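Local coordinates for protein lysin (Bacillus phage PBC5, PDB 6ILU) that probably binds the bacterial cell wall through SH3b-type modules, forming the targeting domain of a phage endolysin, at residues A[92-97]-A[101-106]; A[121-124]-A[128-131]. One frame throughout, in Å; residues are numbered along the deposited sequence.

Two beta hairpins follow one another along the chain, their centres about 8 Å apart and with no strand in common. Contact 1 joins strands 92-95 and 102-106 at the surface, about 18 Å from the centre of the chain; contact 2 joins strands 121-123 and 129-131, buried and closer in, at about 11 Å. The hairpins meet where Tyr95 N probably hydrogen-bonds Trp129 O, at 2.7 Å, and where Ile130 packs on Val92. Their chemistry differs: contact 1 has a bulged ladder, side-chain bonds between Asn93 and Asn105, and an Asp96 carboxylate bonded to Asn101 near the turn, whereas contact 2 packs buried isoleucine, valine and tryptophan. One sulfate touches both, bound by Asn93, Tyr95 and Lys131.

Contact 1 (A[92-97]-A[101-106]); sequences VNFYDG and NFLGNI. With SO4 (sulfate ion), chain C; EDO (1,2-ethanediol), chain L.
Phe94 lays its ring over the backbone of Gly104, whose CA sits 4.0 Å from the ring centroid and 21° off the normal, a CH-pi contact over the face. With chi1 at 60°, CG lies between the backbone N and the carbonyl carbon, swinging the ring across the neighbouring strand; CE1 also meets Leu103 CB at 3.6 Å. Phe94 O accepts from two successive amides, Leu103 N at 2.9 Å and Gly104 N at 3.3 Å. Asn105 ND2 gives Asn93 OD1 a straight (171°) but long bond of 3.3 Å; the same OD1 lies against Phe102 CE1, the Asn93 amide steep to the ring. The Asp96 carboxylate takes two bonds from Asn101: Asn101 N reaches OD1 from above the carboxylate plane at 2.8 Å, and Asn101 ND2 meets OD2 on the syn side, tilted out of that plane, at 3.0 Å; Asp96 N gives a third to Asn101 O. Tyr95 OH and Asn93 ND2 hold a sulfate, probably from the crystallisation liquor, with Lys131 and His134. Ile130 packs against Val92, Phe94 and Ile106, and Asn127 ND2 bonds Asp96 O. Two residues facing Phe94 make a classic beta bulge in this antiparallel hairpin of an SH3b-type cell-wall-binding domain.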
ATOM      1  N   VAL A  92      19.256  -4.208  -6.658  1.00 20.84           N
ATOM      2  CA  VAL A  92      18.726  -3.678  -5.407  1.00 21.77           C
ATOM      3  C   VAL A  92      18.200  -4.867  -4.598  1.00 19.12           C
ATOM      4  O   VAL A  92      17.357  -5.626  -5.097  1.00 19.66           O
ATOM      5  CB  VAL A  92      17.595  -2.657  -5.646  1.00 21.96           C
ATOM      6  CG1 VAL A  92      16.968  -2.206  -4.302  1.00 21.48           C
ATOM      7  CG2 VAL A  92      18.155  -1.442  -6.450  1.00 23.93           C
ATOM      8  N   ASN A  93      18.719  -5.022  -3.378  1.00 21.29           N
ATOM      9  CA  ASN A  93      18.361  -6.181  -2.569  1.00 18.93           C
ATOM     10  C   ASN A  93      16.951  -6.081  -2.002  1.00 18.05           C
ATOM     11  O   ASN A  93      16.501  -4.996  -1.644  1.00 18.17           O
ATOM     12  CB  ASN A  93      19.308  -6.303  -1.398  1.00 19.41           C
ATOM     13  CG  ASN A  93      20.739  -6.634  -1.836  1.00 22.34           C
ATOM     14  OD1 ASN A  93      20.933  -7.359  -2.810  1.00 25.55           O
ATOM     15  ND2 ASN A  93      21.704  -6.125  -1.105  1.00 28.70           N
ATOM     16  N   PHE A  94      16.307  -7.229  -1.827  1.00 17.31           N
ATOM     17  CA  PHE A  94      15.064  -7.256  -1.061  1.00 16.35           C
ATOM     18  C   PHE A  94      15.103  -8.372  -0.028  1.00 15.28           C
ATOM     19  O   PHE A  94      15.863  -9.399  -0.165  1.00 18.62           O
ATOM     20  CB  PHE A  94      13.778  -7.373  -1.980  1.00 16.48           C
ATOM     21  CG  PHE A  94      13.696  -8.600  -2.857  1.00 17.63           C
ATOM     22  CD1 PHE A  94      13.231  -9.798  -2.364  1.00 16.72           C
ATOM     23  CD2 PHE A  94      14.079  -8.528  -4.206  1.00 19.34           C
ATOM     24  CE1 PHE A  94      13.156 -10.922  -3.167  1.00 18.96           C
ATOM     25  CE2 PHE A  94      14.003  -9.638  -5.039  1.00 19.59           C
ATOM     26  CZ  PHE A  94      13.531 -10.846  -4.519  1.00 21.20           C
ATOM     27  N   TYR A  95      14.233  -8.183   0.980  1.00 15.93           N
ATOM     28  CA  TYR A  95      14.266  -8.975   2.217  1.00 16.04           C
ATOM     29  C   TYR A  95      12.892  -9.548   2.512  1.00 17.05           C
ATOM     30  O   TYR A  95      11.887  -9.112   1.920  1.00 18.04           O
ATOM     31  CB  TYR A  95      14.736  -8.106   3.410  1.00 14.93           C
ATOM     32  CG  TYR A  95      16.131  -7.561   3.157  1.00 16.94           C
ATOM     33  CD1 TYR A  95      17.252  -8.231   3.636  1.00 18.44           C
ATOM     34  CD2 TYR A  95      16.315  -6.401   2.408  1.00 16.41           C
ATOM     35  CE1 TYR A  95      18.561  -7.733   3.372  1.00 18.61           C
ATOM     36  CE2 TYR A  95      17.629  -5.892   2.151  1.00 18.79           C
ATOM     37  CZ  TYR A  95      18.703  -6.587   2.627  1.00 21.91           C
ATOM     38  OH  TYR A  95      19.971  -6.107   2.376  1.00 23.86           O
ATOM     39  N   ASP A  96      12.824 -10.504   3.426  1.00 15.27           N
ATOM     40  CA  ASP A  96      11.483 -11.082   3.738  1.00 16.56           C
ATOM     41  C   ASP A  96      10.652 -10.312   4.779  1.00 18.17           C
ATOM     42  O   ASP A  96       9.553 -10.754   5.191  1.00 21.63           O
ATOM     43  CB  ASP A  96      11.648 -12.552   4.134  1.00 20.17           C
ATOM     44  CG  ASP A  96      12.239 -12.768   5.523  1.00 24.81           C
ATOM     45  OD1 ASP A  96      12.674 -11.821   6.191  1.00 21.20           O
ATOM     46  OD2 ASP A  96      12.277 -13.945   5.951  1.00 29.25           O
ATOM     47  N   GLY A  97      11.137  -9.155   5.159  1.00 18.24           N
ATOM     48  CA  GLY A  97      10.376  -8.220   5.983  1.00 19.31           C
ATOM     49  C   GLY A  97      11.292  -7.059   6.236  1.00 22.70           C
ATOM     50  O   GLY A  97      12.463  -7.092   5.881  1.00 21.27           O
ATOM     51  N   ASN A 101      15.408 -11.259   6.524  1.00 18.57           N
ATOM     52  CA  ASN A 101      16.394 -12.107   5.853  1.00 20.36           C
ATOM     53  C   ASN A 101      16.526 -11.713   4.392  1.00 18.63           C
ATOM     54  O   ASN A 101      15.521 -11.507   3.698  1.00 18.30           O
ATOM     55  CB  ASN A 101      15.968 -13.580   5.927  1.00 20.53           C
ATOM     56  CG  ASN A 101      15.852 -14.060   7.326  1.00 24.72           C
ATOM     57  OD1 ASN A 101      16.777 -13.864   8.110  1.00 25.99           O
ATOM     58  ND2 ASN A 101      14.690 -14.621   7.688  1.00 25.29           N
ATOM     59  N   PHE A 102      17.767 -11.670   3.895  1.00 16.61           N
ATOM     60  CA  PHE A 102      17.969 -11.401   2.487  1.00 17.04           C
ATOM     61  C   PHE A 102      17.346 -12.477   1.602  1.00 17.95           C
ATOM     62  O   PHE A 102      17.549 -13.674   1.833  1.00 20.79           O
ATOM     63  CB  PHE A 102      19.464 -11.297   2.235  1.00 18.59           C
ATOM     64  CG  PHE A 102      19.845 -11.255   0.763  1.00 19.80           C
ATOM     65  CD1 PHE A 102      19.457 -10.183  -0.032  1.00 18.31           C
ATOM     66  CD2 PHE A 102      20.532 -12.290   0.199  1.00 23.00           C
ATOM     67  CE1 PHE A 102      19.817 -10.123  -1.396  1.00 21.58           C
ATOM     68  CE2 PHE A 102      20.899 -12.250  -1.139  1.00 22.38           C
ATOM     69  CZ  PHE A 102      20.521 -11.159  -1.940  1.00 22.70           C
ATOM     70  N   LEU A 103      16.608 -12.051   0.592  1.00 17.61           N
ATOM     71  CA  LEU A 103      15.964 -13.036  -0.312  1.00 16.46           C
ATOM     72  C   LEU A 103      16.458 -13.000  -1.731  1.00 19.33           C
ATOM     73  O   LEU A 103      16.504 -14.056  -2.386  1.00 21.52           O
ATOM     74  CB  LEU A 103      14.465 -12.780  -0.377  1.00 17.91           C
ATOM     75  CG  LEU A 103      13.708 -12.932   0.952  1.00 19.40           C
ATOM     76  CD1 LEU A 103      12.190 -12.740   0.621  1.00 16.37           C
ATOM     77  CD2 LEU A 103      14.000 -14.302   1.530  1.00 18.61           C
ATOM     78  N   GLY A 104      16.726 -11.797  -2.241  1.00 20.12           N
ATOM     79  CA  GLY A 104      17.038 -11.716  -3.666  1.00 24.06           C
ATOM     80  C   GLY A 104      17.272 -10.288  -4.120  1.00 22.14           C
ATOM     81  O   GLY A 104      17.374  -9.391  -3.306  1.00 20.62           O
ATOM     82  N   ASN A 105      17.375 -10.061  -5.430  1.00 21.95           N
ATOM     83  CA  ASN A 105      17.493  -8.677  -5.893  1.00 22.08           C
ATOM     84  C   ASN A 105      16.682  -8.445  -7.145  1.00 20.22           C
ATOM     85  O   ASN A 105      16.373  -9.386  -7.878  1.00 24.93           O
ATOM     86  CB  ASN A 105      18.964  -8.282  -6.129  1.00 28.00           C
ATOM     87  CG  ASN A 105      19.872  -9.461  -6.226  1.00 36.21           C
ATOM     88  OD1 ASN A 105      19.850 -10.223  -7.213  1.00 39.68           O
ATOM     89  ND2 ASN A 105      20.725  -9.623  -5.199  1.00 32.48           N
ATOM     90  N   ILE A 106      16.301  -7.189  -7.350  1.00 19.93           N
ATOM     91  CA  ILE A 106      15.715  -6.777  -8.623  1.00 20.37           C
ATOM     92  C   ILE A 106      16.747  -5.986  -9.396  1.00 21.32           C
ATOM     93  O   ILE A 106      17.794  -5.568  -8.836  1.00 23.36           O
ATOM     94  CB  ILE A 106      14.474  -5.924  -8.415  1.00 23.09           C
ATOM     95  CG1 ILE A 106      14.834  -4.674  -7.614  1.00 26.07           C
ATOM     96  CG2 ILE A 106      13.398  -6.774  -7.708  1.00 22.80           C
ATOM     97  CD1 ILE A 106      13.823  -3.560  -7.674  1.00 28.87           C
TER
HETATM   98  S   SO4 C 401      21.043  -3.151   1.240  1.00 38.33           S
HETATM   99  O1  SO4 C 401      21.219  -3.861   2.495  1.00 47.46           O
HETATM  100  O2  SO4 C 401      19.676  -3.210   0.740  1.00 37.49           O
HETATM  101  O3  SO4 C 401      21.436  -1.761   1.546  1.00 38.64           O
HETATM  102  O4  SO4 C 401      21.933  -3.736   0.253  1.00 44.22           O
HETATM  103  C1  EDO L 410      10.157 -10.649   9.204  1.00 37.63           C
HETATM  104  O1  EDO L 410       9.511  -9.384   9.244  1.00 39.79           O
HETATM  105  C2  EDO L 410      11.647 -10.426   8.968  1.00 36.00           C
HETATM  106  O2  EDO L 410      12.339 -11.686   8.830  1.00 28.06           O

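Contact 2 (A[121-124]-A[128-131]); sequences YVDI and RWIK. With SO4 (sulfate ion), chain C; EDO (1,2-ethanediol), chain I; EDO (1,2-ethanediol), chain H.
Ile124 and Ile130 meet through their CD1 methyls, 3.9 Å apart, at the apolar centre of a beta hairpin. It belongs to a three-stranded antiparallel sheet of the SH3b-type domain, with strand 121-123 in the middle. Val122 and Ile130 form the hydrogen-bonded pair, their side chains turned to the same face, where both also touch Val135. On the other face Asp123 lies against Trp129: CB stands 3.6 Å from the six-membered ring centroid and only 6° off its normal, and the carboxylate is stacked with the indole, the planes 26° apart. Asp123 CG is anti to the backbone N (chi1 -177°), which leaves OD1 near the turn, where it accepts from Arg128 N at 3.1 Å, from above the carboxylate plane, and from Gly125 N. The indole NE1 bonds Asn127 OD1. Tyr121 CB meets the edge of the indole, and the Tyr121 ring runs alongside Lys131, whose CG comes within 3.5 Å of Tyr121 CE1 and CZ; the extended lysine carries NZ to a sulfate ion, O1 at 2.7 Å. At the other end, Ile124 CD1 sits over the centre of the Arg128 guanidinium. Arg128 NE bonds Gly125 O, while NH1 and NH2 hold the two hydroxyls of an ethanediol, like the sulfate probably from the crystallisation liquor. A water donates to Ile124 O at 2.7 Å and accepts a weak bond from Arg128 NH2 at 2.9 Å.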
ATOM      1  N   TYR A 121      11.347   0.405   5.204  1.00 18.07           N
ATOM      2  CA  TYR A 121      11.333  -0.549   4.090  1.00 15.56           C
ATOM      3  C   TYR A 121       9.982  -0.496   3.423  1.00 16.05           C
ATOM      4  O   TYR A 121       8.973  -0.294   4.103  1.00 16.91           O
ATOM      5  CB  TYR A 121      11.527  -1.996   4.572  1.00 15.95           C
ATOM      6  CG  TYR A 121      12.952  -2.297   5.035  1.00 17.02           C
ATOM      7  CD1 TYR A 121      13.737  -3.166   4.298  1.00 19.69           C
ATOM      8  CD2 TYR A 121      13.440  -1.775   6.227  1.00 18.37           C
ATOM      9  CE1 TYR A 121      15.046  -3.449   4.720  1.00 20.79           C
ATOM     10  CE2 TYR A 121      14.763  -2.040   6.628  1.00 22.36           C
ATOM     11  CZ  TYR A 121      15.522  -2.896   5.866  1.00 23.57           C
ATOM     12  OH  TYR A 121      16.802  -3.228   6.232  1.00 25.93           O
ATOM     13  N   VAL A 122       9.971  -0.772   2.125  1.00 14.77           N
ATOM     14  CA  VAL A 122       8.713  -0.837   1.366  1.00 15.95           C
ATOM     15  C   VAL A 122       8.568  -2.199   0.712  1.00 17.04           C
ATOM     16  O   VAL A 122       9.537  -2.780   0.208  1.00 17.98           O
ATOM     17  CB  VAL A 122       8.649   0.322   0.325  1.00 16.42           C
ATOM     18  CG1 VAL A 122       9.874   0.332  -0.693  1.00 17.58           C
ATOM     19  CG2 VAL A 122       7.303   0.301  -0.452  1.00 16.15           C
ATOM     20  N   ASP A 123       7.353  -2.751   0.812  1.00 16.75           N
ATOM     21  CA  ASP A 123       7.017  -4.020   0.198  1.00 17.98           C
ATOM     22  C   ASP A 123       6.585  -3.730  -1.226  1.00 19.69           C
ATOM     23  O   ASP A 123       5.589  -3.018  -1.437  1.00 18.41           O
ATOM     24  CB  ASP A 123       5.896  -4.713   1.032  1.00 16.84           C
ATOM     25  CG  ASP A 123       5.519  -6.090   0.524  1.00 19.70           C
ATOM     26  OD1 ASP A 123       6.116  -6.581  -0.457  1.00 18.89           O
ATOM     27  OD2 ASP A 123       4.571  -6.677   1.106  1.00 20.82           O
ATOM     28  N   ILE A 124       7.292  -4.291  -2.210  1.00 18.35           N
ATOM     29  CA  ILE A 124       6.900  -4.090  -3.601  1.00 15.82           C
ATOM     30  C   ILE A 124       5.964  -5.187  -4.128  1.00 20.70           C
ATOM     31  O   ILE A 124       5.695  -5.270  -5.333  1.00 23.20           O
ATOM     32  CB  ILE A 124       8.144  -4.017  -4.537  1.00 16.92           C
ATOM     33  CG1 ILE A 124       9.023  -5.266  -4.337  1.00 19.37           C
ATOM     34  CG2 ILE A 124       8.885  -2.737  -4.227  1.00 18.94           C
ATOM     35  CD1 ILE A 124      10.097  -5.505  -5.502  1.00 20.77           C
ATOM     36  N   ARG A 128       8.314  -8.778  -0.611  1.00 18.15           N
ATOM     37  CA  ARG A 128       9.666  -8.368  -1.009  1.00 17.67           C
ATOM     38  C   ARG A 128       9.911  -6.962  -0.531  1.00 17.09           C
ATOM     39  O   ARG A 128       9.301  -6.009  -1.050  1.00 19.41           O
ATOM     40  CB  ARG A 128       9.825  -8.454  -2.532  1.00 19.59           C
ATOM     41  CG  ARG A 128       9.693  -9.892  -3.020  1.00 19.29           C
ATOM     42  CD  ARG A 128       9.890  -9.927  -4.564  1.00 21.83           C
ATOM     43  NE  ARG A 128       8.810  -9.154  -5.204  1.00 21.62           N
ATOM     44  CZ  ARG A 128       8.813  -8.755  -6.487  1.00 25.98           C
ATOM     45  NH1 ARG A 128       9.846  -9.056  -7.278  1.00 23.90           N
ATOM     46  NH2 ARG A 128       7.778  -8.036  -6.956  1.00 26.76           N
ATOM     47  N   TRP A 129      10.757  -6.859   0.489  1.00 15.42           N
ATOM     48  CA  TRP A 129      10.928  -5.577   1.216  1.00 15.29           C
ATOM     49  C   TRP A 129      12.276  -4.962   0.856  1.00 17.30           C
ATOM     50  O   TRP A 129      13.327  -5.608   1.019  1.00 16.49           O
ATOM     51  CB  TRP A 129      10.844  -5.796   2.711  1.00 15.67           C
ATOM     52  CG  TRP A 129       9.491  -6.282   3.117  1.00 16.54           C
ATOM     53  CD1 TRP A 129       9.003  -7.583   3.033  1.00 15.45           C
ATOM     54  CD2 TRP A 129       8.453  -5.499   3.720  1.00 17.34           C
ATOM     55  NE1 TRP A 129       7.707  -7.629   3.529  1.00 16.11           N
ATOM     56  CE2 TRP A 129       7.367  -6.369   3.981  1.00 16.95           C
ATOM     57  CE3 TRP A 129       8.343  -4.139   4.067  1.00 17.11           C
ATOM     58  CZ2 TRP A 129       6.176  -5.921   4.573  1.00 18.72           C
ATOM     59  CZ3 TRP A 129       7.141  -3.689   4.655  1.00 17.16           C
ATOM     60  CH2 TRP A 129       6.086  -4.590   4.904  1.00 18.19           C
ATOM     61  N   ILE A 130      12.234  -3.719   0.389  1.00 17.01           N
ATOM     62  CA  ILE A 130      13.447  -2.951  -0.019  1.00 17.39           C
ATOM     63  C   ILE A 130      13.646  -1.740   0.877  1.00 18.51           C
ATOM     64  O   ILE A 130      12.688  -1.059   1.243  1.00 18.14           O
ATOM     65  CB  ILE A 130      13.284  -2.489  -1.497  1.00 14.89           C
ATOM     66  CG1 ILE A 130      13.172  -3.734  -2.395  1.00 15.48           C
ATOM     67  CG2 ILE A 130      14.435  -1.509  -1.941  1.00 16.60           C
ATOM     68  CD1 ILE A 130      12.989  -3.465  -3.932  1.00 18.06           C
ATOM     69  N   LYS A 131      14.888  -1.429   1.203  1.00 17.02           N
ATOM     70  CA  LYS A 131      15.156  -0.229   1.982  1.00 17.43           C
ATOM     71  C   LYS A 131      14.724   0.996   1.194  1.00 19.00           C
ATOM     72  O   LYS A 131      15.071   1.126  -0.002  1.00 20.64           O
ATOM     73  CB  LYS A 131      16.647  -0.096   2.284  1.00 19.00           C
ATOM     74  CG  LYS A 131      17.163  -1.111   3.278  1.00 23.30           C
ATOM     75  CD  LYS A 131      18.656  -0.940   3.524  1.00 25.27           C
ATOM     76  CE  LYS A 131      19.247  -2.136   4.261  1.00 30.35           C
ATOM     77  NZ  LYS A 131      20.729  -1.980   4.320  1.00 35.92           N
TER
HETATM   78  S   SO4 C 401      21.043  -3.151   1.240  1.00 38.33           S
HETATM   79  O1  SO4 C 401      21.219  -3.861   2.495  1.00 47.46           O
HETATM   80  O2  SO4 C 401      19.676  -3.210   0.740  1.00 37.49           O
HETATM   81  O3  SO4 C 401      21.436  -1.761   1.546  1.00 38.64           O
HETATM   82  O4  SO4 C 401      21.933  -3.736   0.253  1.00 44.22           O
HETATM   83  C1  EDO I 407       9.641  -8.334 -11.187  1.00 38.16           C
HETATM   84  O1  EDO I 407      10.556  -8.138 -10.077  1.00 30.30           O
HETATM   85  C2  EDO I 407       8.417  -9.152 -10.807  1.00 44.57           C
HETATM   86  O2  EDO I 407       7.494  -8.469  -9.917  1.00 44.90           O
HETATM   87  C1  EDO H 406       2.009  -8.191  -0.233  1.00 27.82           C
HETATM   88  O1  EDO H 406       3.397  -8.537  -0.293  1.00 26.99           O
HETATM   89  C2  EDO H 406       1.160  -9.172  -1.035  1.00 28.41           C
HETATM   90  O2  EDO H 406       1.799  -9.554  -2.258  1.00 29.48           O
HETATM   91  O   HOH W   1       5.059  -7.155  -7.126  1.00 47.91           O